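Local coordinates for protein lytic polysaccharide monooxygenase ([Kitasatospora] papulosa, PDB 6NDQ) that probably cleaves glycosidic bonds of crystalline polysaccharides such as cellulose or chitin by copper-dependent oxidation, as other lytic polysaccharide monooxygenases do, at residues S9-C14 with D81-V86; F98-Y103 with I151-S156; T92-D97 with S181-T186. All coordinates share one frame; numbering follows the deposited sequence.

Contact 1: S9-C14 with D81-V86; sequences SRNYGC and DSLDSV
R10 and L83 meet through a side chain and a backbone carbonyl. NH1 of R10 donates to L83 O at 2.6 Å. The acceptor lies in the guanidinium plane, and the donor sits nearly along the C=O axis (C=O...N angle 162°). The R10 chain is extended from CG to NE, which carries the guanidinium past the first turn of helix 10-18 to the 3-10 segment 81-84. Water 1 also sits at the guanidinium edge, in plane. It accepts from R10 NH1 at 2.9 Å and donates to S85 O, which gives a second, water-mediated link to the loop.

The other half of the contact is van der Waals packing of N11 on L83. CD1 of L83 touches N11 CB at 3.6 Å and lies close to the amide carbon, the two side chains crossing at about a right angle. The N11 amide is turned to another partner: ND2 bonds to A44 O.

Further out, two groups hold the guanidinium. Its NE forms a salt bridge with D182, and W89 makes a cation-pi contact with it. The helix itself is capped by S9, whose OG accepts a weak bond from Y12 N, and tied by the C14-C34 disulfide. The arrangement is a buried arginine joining an N-capped helix to a 3-10 turn within the helical, disulfide-linked region packed beside the LPMO beta-sandwich.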
loop_
_atom_site.group_PDB
_atom_site.type_symbol
_atom_site.label_atom_id
_atom_site.label_comp_id
_atom_site.label_asym_id
_atom_site.label_seq_id
_atom_site.Cartn_x
_atom_site.Cartn_y
_atom_site.Cartn_z
ATOM N N SER A 9 -4.262 -1.931 2.220
ATOM C CA SER A 9 -2.814 -1.870 2.251
ATOM C C SER A 9 -2.243 -2.861 3.275
ATOM O O SER A 9 -2.978 -3.523 4.038
ATOM C CB SER A 9 -2.372 -0.432 2.541
ATOM O OG SER A 9 -2.913 0.010 3.774
ATOM N N ARG A 10 -0.915 -3.027 3.247
ATOM C CA ARG A 10 -0.285 -4.000 4.154
ATOM C C ARG A 10 -0.571 -3.662 5.609
ATOM O O ARG A 10 -0.999 -4.521 6.385
ATOM C CB ARG A 10 1.227 -4.071 3.924
ATOM C CG ARG A 10 1.608 -4.509 2.514
ATOM C CD ARG A 10 3.104 -4.807 2.332
ATOM N NE ARG A 10 3.303 -5.656 1.144
ATOM C CZ ARG A 10 4.486 -5.971 0.628
ATOM N NH1 ARG A 10 5.612 -5.480 1.154
ATOM N NH2 ARG A 10 4.555 -6.740 -0.451
ATOM N N ASN A 11 -0.309 -2.423 6.022
ATOM C CA ASN A 11 -0.488 -2.162 7.441
ATOM C C ASN A 11 -1.944 -1.922 7.832
ATOM O O ASN A 11 -2.302 -2.205 8.975
ATOM C CB ASN A 11 0.415 -1.020 7.906
ATOM C CG ASN A 11 0.138 0.293 7.238
ATOM O OD1 ASN A 11 -0.463 0.392 6.174
ATOM N ND2 ASN A 11 0.609 1.343 7.879
ATOM N N TYR A 12 -2.792 -1.413 6.927
ATOM C CA TYR A 12 -4.211 -1.294 7.256
ATOM C C TYR A 12 -4.801 -2.683 7.458
ATOM O O TYR A 12 -5.490 -2.920 8.449
ATOM C CB TYR A 12 -4.986 -0.545 6.169
ATOM C CG TYR A 12 -6.493 -0.499 6.444
ATOM C CD1 TYR A 12 -7.007 0.359 7.397
ATOM C CD2 TYR A 12 -7.387 -1.321 5.762
ATOM C CE1 TYR A 12 -8.377 0.430 7.656
ATOM C CE2 TYR A 12 -8.767 -1.255 6.015
ATOM C CZ TYR A 12 -9.246 -0.391 6.971
ATOM O OH TYR A 12 -10.591 -0.317 7.242
ATOM N N GLY A 13 -4.432 -3.615 6.576
ATOM C CA GLY A 13 -4.925 -4.989 6.685
ATOM C C GLY A 13 -4.416 -5.710 7.922
ATOM O O GLY A 13 -5.168 -6.456 8.568
ATOM N N CYS A 14 -3.126 -5.550 8.249
ATOM C CA CYS A 14 -2.609 -6.141 9.487
ATOM C C CYS A 14 -3.329 -5.603 10.718
ATOM O O CYS A 14 -3.594 -6.351 11.661
ATOM C CB CYS A 14 -1.093 -5.911 9.615
ATOM S SG CYS A 14 -0.090 -6.990 8.493
ATOM N N ASP A 81 9.189 0.202 8.638
ATOM C CA ASP A 81 10.269 -0.549 7.994
ATOM C C ASP A 81 9.780 -1.939 7.602
ATOM O O ASP A 81 10.024 -2.401 6.482
ATOM C CB ASP A 81 11.458 -0.715 8.955
ATOM C CG ASP A 81 12.504 0.379 8.839
ATOM O OD1 ASP A 81 12.572 1.039 7.779
ATOM O OD2 ASP A 81 13.260 0.538 9.830
ATOM N N SER A 82 9.103 -2.606 8.534
ATOM C CA SER A 82 8.774 -4.014 8.346
ATOM C C SER A 82 7.739 -4.250 7.260
ATOM O O SER A 82 7.550 -5.420 6.880
ATOM C CB SER A 82 8.306 -4.654 9.666
ATOM O OG SER A 82 7.283 -3.893 10.281
ATOM N N LEU A 83 7.107 -3.204 6.719
ATOM C CA LEU A 83 6.201 -3.393 5.590
ATOM C C LEU A 83 6.938 -3.706 4.291
ATOM O O LEU A 83 6.299 -4.134 3.314
ATOM C CB LEU A 83 5.314 -2.157 5.409
ATOM C CG LEU A 83 4.550 -1.693 6.661
ATOM C CD1 LEU A 83 3.570 -0.641 6.281
ATOM C CD2 LEU A 83 3.784 -2.916 7.276
ATOM N N ASP A 84 8.254 -3.455 4.255
ATOM C CA ASP A 84 9.150 -3.744 3.143
ATOM C C ASP A 84 9.571 -5.201 3.072
ATOM O O ASP A 84 10.205 -5.586 2.084
ATOM C CB ASP A 84 10.439 -2.933 3.258
ATOM C CG ASP A 84 10.229 -1.487 2.984
ATOM O OD1 ASP A 84 9.287 -1.186 2.232
ATOM O OD2 ASP A 84 11.001 -0.647 3.537
ATOM N N SER A 85 9.260 -5.994 4.107
ATOM C CA SER A 85 9.734 -7.369 4.189
ATOM C C SER A 85 9.145 -8.224 3.065
ATOM O O SER A 85 8.041 -7.968 2.557
ATOM C CB SER A 85 9.374 -7.955 5.549
ATOM O OG SER A 85 10.117 -7.316 6.563
ATOM N N VAL A 86 9.908 -9.241 2.669
ATOM C CA VAL A 86 9.628 -10.040 1.483
ATOM C C VAL A 86 9.053 -11.361 1.971
ATOM O O VAL A 86 9.677 -12.025 2.805
ATOM C CB VAL A 86 10.902 -10.264 0.639
ATOM C CG1 VAL A 86 10.658 -11.247 -0.452
ATOM C CG2 VAL A 86 11.408 -8.942 0.053
HETATM O O HOH W 1 8.042 -6.476 -0.107
#

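Contact 2: F98-Y103 with I151-S156; sequences FTVKLY and IPVTTS
F98 and V153 form one end of an antiparallel strand pair in the LPMO beta-sandwich. Strand 97-104 is the middle strand of a three-stranded sheet, and strand 148-154 is an outer one. F98-V153 and V100-I151 are hydrogen-bonded pairs, with the non-hydrogen-bonded pair T99-P152 between them. Four backbone bonds join the strands. V153 N to F98 O and I151 N to V100 O are both 2.7 Å. P152 has no backbone N-H to give, and its place in the non-hydrogen-bonded pair asks for none from this neighbour.

The face carrying F98, V100, I151 and V153 is the tightly packed one. CG of F98 stands between the backbone N and the carbonyl carbon (chi1 64°), and the ring lies alongside V153. CB of V153 is over one face of the ring, 3.9 Å from its centroid, in a CH-pi contact offset toward the rim. CG2 of T155 comes to the ring edge. Next along the strand, V100 CG2 meets V153 CG2 at 4.1 Å. L102 reaches I151 through the methyl ends of both chains. V4 of strand 2-6 packs on V100 and L102, while V137 and A138 of strand 134-139 touch V153, so this face lies in the interior of the sandwich.

The face of T99 and P152 is looser and more open to solvent. P152 is exposed there, and the nearest atoms of the two side chains, T99 OG1 and P152 CB, are 4.4 Å apart. The close approach on this side belongs to the backbone instead: T99 CA makes a CA-H...O contact with I151 O at 3.3 Å.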
loop_
_atom_site.group_PDB
_atom_site.type_symbol
_atom_site.label_atom_id
_atom_site.label_comp_id
_atom_site.label_asym_id
_atom_site.label_seq_id
_atom_site.Cartn_x
_atom_site.Cartn_y
_atom_site.Cartn_z
ATOM N N PHE A 98 -10.318 -2.989 -11.705
ATOM C CA PHE A 98 -10.545 -2.917 -10.268
ATOM C C PHE A 98 -10.524 -1.461 -9.841
ATOM O O PHE A 98 -10.129 -0.579 -10.601
ATOM C CB PHE A 98 -9.516 -3.753 -9.489
ATOM C CG PHE A 98 -8.081 -3.277 -9.626
ATOM C CD1 PHE A 98 -7.328 -3.585 -10.747
ATOM C CD2 PHE A 98 -7.480 -2.576 -8.596
ATOM C CE1 PHE A 98 -5.996 -3.162 -10.852
ATOM C CE2 PHE A 98 -6.162 -2.162 -8.689
ATOM C CZ PHE A 98 -5.419 -2.451 -9.809
ATOM N N THR A 99 -11.004 -1.214 -8.628
ATOM C CA THR A 99 -11.087 0.127 -8.069
ATOM C C THR A 99 -10.222 0.198 -6.821
ATOM O O THR A 99 -10.285 -0.681 -5.961
ATOM C CB THR A 99 -12.546 0.504 -7.744
ATOM O OG1 THR A 99 -13.196 0.947 -8.938
ATOM C CG2 THR A 99 -12.610 1.608 -6.704
ATOM N N VAL A 100 -9.419 1.248 -6.718
ATOM C CA VAL A 100 -8.649 1.481 -5.505
ATOM C C VAL A 100 -9.427 2.482 -4.670
ATOM O O VAL A 100 -9.755 3.577 -5.146
ATOM C CB VAL A 100 -7.239 1.995 -5.819
ATOM C CG1 VAL A 100 -6.562 2.420 -4.540
ATOM C CG2 VAL A 100 -6.413 0.921 -6.531
ATOM N N LYS A 101 -9.723 2.109 -3.435
ATOM C CA LYS A 101 -10.590 2.878 -2.552
ATOM C C LYS A 101 -9.754 3.354 -1.377
ATOM O O LYS A 101 -9.177 2.529 -0.653
ATOM C CB LYS A 101 -11.769 2.024 -2.072
ATOM C CG LYS A 101 -12.837 2.798 -1.336
ATOM C CD LYS A 101 -13.974 1.858 -0.949
ATOM C CE LYS A 101 -14.542 2.226 0.388
ATOM N NZ LYS A 101 -15.916 2.748 0.247
ATOM N N LEU A 102 -9.651 4.676 -1.211
ATOM C CA LEU A 102 -8.970 5.249 -0.063
ATOM C C LEU A 102 -9.999 5.731 0.961
ATOM O O LEU A 102 -11.162 6.009 0.630
ATOM C CB LEU A 102 -8.026 6.389 -0.470
ATOM C CG LEU A 102 -6.828 5.900 -1.297
ATOM C CD1 LEU A 102 -7.135 6.027 -2.780
ATOM C CD2 LEU A 102 -5.471 6.587 -0.946
ATOM N N TYR A 103 -9.574 5.747 2.222
ATOM C CA TYR A 103 -10.319 6.361 3.308
ATOM C C TYR A 103 -9.483 7.493 3.896
ATOM O O TYR A 103 -8.313 7.291 4.240
ATOM C CB TYR A 103 -10.683 5.335 4.386
ATOM C CG TYR A 103 -11.420 5.978 5.521
ATOM C CD1 TYR A 103 -12.692 6.504 5.329
ATOM C CD2 TYR A 103 -10.843 6.093 6.772
ATOM C CE1 TYR A 103 -13.375 7.106 6.356
ATOM C CE2 TYR A 103 -11.522 6.699 7.809
ATOM C CZ TYR A 103 -12.790 7.203 7.593
ATOM O OH TYR A 103 -13.485 7.810 8.619
ATOM N N ILE A 151 -10.395 5.242 -7.209
ATOM C CA ILE A 151 -9.622 5.334 -8.443
ATOM C C ILE A 151 -9.950 4.114 -9.292
ATOM O O ILE A 151 -9.584 2.981 -8.928
ATOM C CB ILE A 151 -8.116 5.418 -8.171
ATOM C CG1 ILE A 151 -7.820 6.535 -7.173
ATOM C CG2 ILE A 151 -7.352 5.597 -9.495
ATOM C CD1 ILE A 151 -6.581 6.258 -6.395
ATOM N N PRO A 152 -10.627 4.285 -10.421
ATOM C CA PRO A 152 -10.874 3.145 -11.310
ATOM C C PRO A 152 -9.600 2.810 -12.076
ATOM O O PRO A 152 -8.889 3.697 -12.560
ATOM C CB PRO A 152 -11.993 3.647 -12.231
ATOM C CG PRO A 152 -11.801 5.140 -12.269
ATOM C CD PRO A 152 -11.222 5.540 -10.922
ATOM N N VAL A 153 -9.288 1.522 -12.147
ATOM C CA VAL A 153 -8.056 1.049 -12.763
ATOM C C VAL A 153 -8.416 -0.009 -13.792
ATOM O O VAL A 153 -9.228 -0.898 -13.508
ATOM C CB VAL A 153 -7.076 0.465 -11.729
ATOM C CG1 VAL A 153 -5.733 0.160 -12.391
ATOM C CG2 VAL A 153 -6.920 1.399 -10.536
ATOM N N THR A 154 -7.809 0.073 -14.974
ATOM C CA THR A 154 -8.004 -0.924 -16.019
ATOM C C THR A 154 -6.644 -1.499 -16.380
ATOM O O THR A 154 -5.690 -0.747 -16.594
ATOM C CB THR A 154 -8.716 -0.318 -17.249
ATOM O OG1 THR A 154 -7.854 0.606 -17.916
ATOM C CG2 THR A 154 -9.956 0.441 -16.819
ATOM N N THR A 155 -6.534 -2.825 -16.364
ATOM C CA THR A 155 -5.319 -3.516 -16.769
ATOM C C THR A 155 -5.681 -4.711 -17.649
ATOM O O THR A 155 -6.842 -5.115 -17.762
ATOM C CB THR A 155 -4.488 -4.003 -15.564
ATOM O OG1 THR A 155 -5.143 -5.114 -14.940
ATOM C CG2 THR A 155 -4.264 -2.894 -14.539
ATOM N N SER A 156 -4.660 -5.283 -18.266
ATOM C CA SER A 156 -4.825 -6.486 -19.068
ATOM C C SER A 156 -3.547 -7.302 -18.988
ATOM O O SER A 156 -2.463 -6.754 -18.807
ATOM C CB SER A 156 -5.136 -6.152 -20.531
ATOM O OG SER A 156 -4.013 -5.543 -21.148
#

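Contact 3: T92-D97 with S181-T186; sequences TDITDD and SDVNFT
I94 turns CG1 into the space between its backbone N and carbonyl carbon (chi1 62°), and the extended second torsion carries CD1 toward F185. F185 has CG anti to its carbonyl carbon (chi1 -75°), which turns one face of the ring to that methyl. CD1 of I94 lies over this face, 3.8 Å from the centroid, in a CH-pi contact displaced toward the rim. The same methyl meets V183 CB at 3.6 Å, so it fills the angle between valine and phenylalanine. H162 of the neighbouring strand 160-170 packs edge-to-face with F185. T95 O and D96 N approach the F185 ring at its edge, near its plane.

The backbones pair in parallel. T92, D93 and I94 lie beside V183, N184 and F185. Four bonds run between the chains, alternating in direction. T186 N gives to I94 O at 3.0 Å, and N184 N to T92 O. Water 2 bridges T92 OG1 and D182 O, where T92 N also binds.

The face of D93 and N184 is polar. The two side chains lie side by side, and N184 ND2 donates to D93 OD1 at 3.1 Å, almost straight. The donor keeps the oxygen in its amide plane, but it meets the carboxylate from above, with the two planes 53° apart. The other oxygen, D93 OD2, passes T186 OG1 at 3.6 Å; that hydroxyl bonds to the backbone N of H188, in the C-terminal histidine tag.

The short strand 92-94 is thus held to strand 175-185 by different chemistry on each face. One side is mainly apolar packing around I94, with the water-bound T92 hydroxyl at its end. On the other, the amide would probably favour a charged D93 carboxylate.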
loop_
_atom_site.group_PDB
_atom_site.type_symbol
_atom_site.label_atom_id
_atom_site.label_comp_id
_atom_site.label_asym_id
_atom_site.label_seq_id
_atom_site.Cartn_x
_atom_site.Cartn_y
_atom_site.Cartn_z
ATOM N N THR A 92 -5.574 -9.627 -1.617
ATOM C CA THR A 92 -6.973 -9.405 -1.967
ATOM C C THR A 92 -7.158 -9.815 -3.415
ATOM O O THR A 92 -6.384 -9.385 -4.286
ATOM C CB THR A 92 -7.389 -7.935 -1.802
ATOM O OG1 THR A 92 -7.299 -7.563 -0.428
ATOM C CG2 THR A 92 -8.819 -7.732 -2.270
ATOM N N ASP A 93 -8.154 -10.667 -3.660
ATOM C CA ASP A 93 -8.549 -10.992 -5.023
ATOM C C ASP A 93 -9.060 -9.749 -5.735
ATOM O O ASP A 93 -9.889 -9.005 -5.200
ATOM C CB ASP A 93 -9.639 -12.059 -5.015
ATOM C CG ASP A 93 -9.091 -13.449 -5.146
ATOM O OD1 ASP A 93 -7.927 -13.676 -4.743
ATOM O OD2 ASP A 93 -9.822 -14.310 -5.675
ATOM N N ILE A 94 -8.572 -9.521 -6.951
ATOM C CA ILE A 94 -9.103 -8.475 -7.812
ATOM C C ILE A 94 -9.158 -9.019 -9.233
ATOM O O ILE A 94 -8.511 -10.012 -9.564
ATOM C CB ILE A 94 -8.261 -7.176 -7.759
ATOM C CG1 ILE A 94 -6.835 -7.440 -8.253
ATOM C CG2 ILE A 94 -8.254 -6.581 -6.338
ATOM C CD1 ILE A 94 -5.969 -6.181 -8.286
ATOM N N THR A 95 -9.950 -8.358 -10.074
ATOM C CA THR A 95 -10.009 -8.643 -11.502
ATOM C C THR A 95 -9.149 -7.647 -12.277
ATOM O O THR A 95 -8.674 -6.654 -11.727
ATOM C CB THR A 95 -11.460 -8.595 -11.992
ATOM O OG1 THR A 95 -11.993 -7.282 -11.766
ATOM C CG2 THR A 95 -12.293 -9.599 -11.226
ATOM N N ASP A 96 -8.971 -7.917 -13.580
ATOM C CA ASP A 96 -8.187 -7.024 -14.439
ATOM C C ASP A 96 -8.599 -5.569 -14.260
ATOM O O ASP A 96 -7.745 -4.668 -14.205
ATOM C CB ASP A 96 -8.351 -7.406 -15.912
ATOM C CG ASP A 96 -7.842 -8.792 -16.225
ATOM O OD1 ASP A 96 -6.913 -9.257 -15.538
ATOM O OD2 ASP A 96 -8.379 -9.413 -17.166
ATOM N N ASP A 97 -9.902 -5.318 -14.213
ATOM C CA ASP A 97 -10.441 -4.001 -13.912
ATOM C C ASP A 97 -10.849 -3.965 -12.445
ATOM O O ASP A 97 -11.603 -4.830 -11.985
ATOM C CB ASP A 97 -11.614 -3.684 -14.836
ATOM C CG ASP A 97 -11.203 -3.703 -16.298
ATOM O OD1 ASP A 97 -9.992 -3.563 -16.567
ATOM O OD2 ASP A 97 -12.074 -3.854 -17.171
ATOM N N SER A 181 -0.330 -2.529 -1.549
ATOM C CA SER A 181 -1.426 -3.471 -1.385
ATOM C C SER A 181 -1.074 -4.747 -2.132
ATOM O O SER A 181 -0.810 -4.703 -3.339
ATOM C CB SER A 181 -2.723 -2.886 -1.950
ATOM O OG SER A 181 -3.295 -1.943 -1.073
ATOM N N ASP A 182 -1.104 -5.885 -1.432
ATOM C CA ASP A 182 -0.906 -7.174 -2.082
ATOM C C ASP A 182 -2.209 -7.644 -2.701
ATOM O O ASP A 182 -3.268 -7.498 -2.101
ATOM C CB ASP A 182 -0.414 -8.200 -1.075
ATOM C CG ASP A 182 0.914 -7.809 -0.507
ATOM O OD1 ASP A 182 1.919 -8.023 -1.190
ATOM O OD2 ASP A 182 0.918 -7.282 0.614
ATOM N N VAL A 183 -2.132 -8.138 -3.934
ATOM C CA VAL A 183 -3.319 -8.479 -4.693
ATOM C C VAL A 183 -3.032 -9.783 -5.406
ATOM O O VAL A 183 -1.884 -10.198 -5.560
ATOM C CB VAL A 183 -3.747 -7.393 -5.716
ATOM C CG1 VAL A 183 -4.100 -6.084 -5.008
ATOM C CG2 VAL A 183 -2.654 -7.172 -6.756
ATOM N N ASN A 184 -4.110 -10.419 -5.843
ATOM C CA ASN A 184 -4.076 -11.648 -6.622
ATOM C C ASN A 184 -5.067 -11.448 -7.762
ATOM O O ASN A 184 -6.275 -11.344 -7.528
ATOM C CB ASN A 184 -4.437 -12.846 -5.746
ATOM C CG ASN A 184 -4.454 -14.158 -6.506
ATOM O OD1 ASN A 184 -3.542 -14.466 -7.265
ATOM N ND2 ASN A 184 -5.496 -14.945 -6.287
ATOM N N PHE A 185 -4.559 -11.330 -8.984
ATOM C CA PHE A 185 -5.414 -11.170 -10.158
ATOM C C PHE A 185 -6.031 -12.518 -10.544
ATOM O O PHE A 185 -5.307 -13.477 -10.821
ATOM C CB PHE A 185 -4.611 -10.603 -11.325
ATOM C CG PHE A 185 -4.314 -9.140 -11.203
ATOM C CD1 PHE A 185 -5.246 -8.197 -11.603
ATOM C CD2 PHE A 185 -3.097 -8.716 -10.719
ATOM C CE1 PHE A 185 -4.966 -6.831 -11.510
ATOM C CE2 PHE A 185 -2.816 -7.363 -10.612
ATOM C CZ PHE A 185 -3.756 -6.429 -10.996
ATOM N N THR A 186 -7.362 -12.575 -10.579
ATOM C CA THR A 186 -8.110 -13.756 -11.003
ATOM C C THR A 186 -9.263 -13.325 -11.906
ATOM O O THR A 186 -9.566 -12.138 -12.042
ATOM C CB THR A 186 -8.686 -14.533 -9.811
ATOM O OG1 THR A 186 -9.739 -13.767 -9.216
ATOM C CG2 THR A 186 -7.618 -14.805 -8.769
HETATM O O HOH W 2 -4.852 -5.989 -0.259
#

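In the fold
Contact 1 comes first along the chain, and contact 2 falls between the two segments of contact 3. The centres of contacts 1 and 2 are 20 Å apart, on opposite sides of the chain centre, and they do not touch. Contact 3 touches both. On one side, D182 of strand 175-185 forms a salt bridge with R10 of helix 10-18. On the other, T155 OG1 probably bonds to D96 O, where strand 92-94 gives way to strand 97-104. Contacts 2 and 3, 10 Å apart by centres, belong to different sheets. Contact 3 thus lies where the helical region meets one sheet of the sandwich, and the chain passes from it directly into the other sheet.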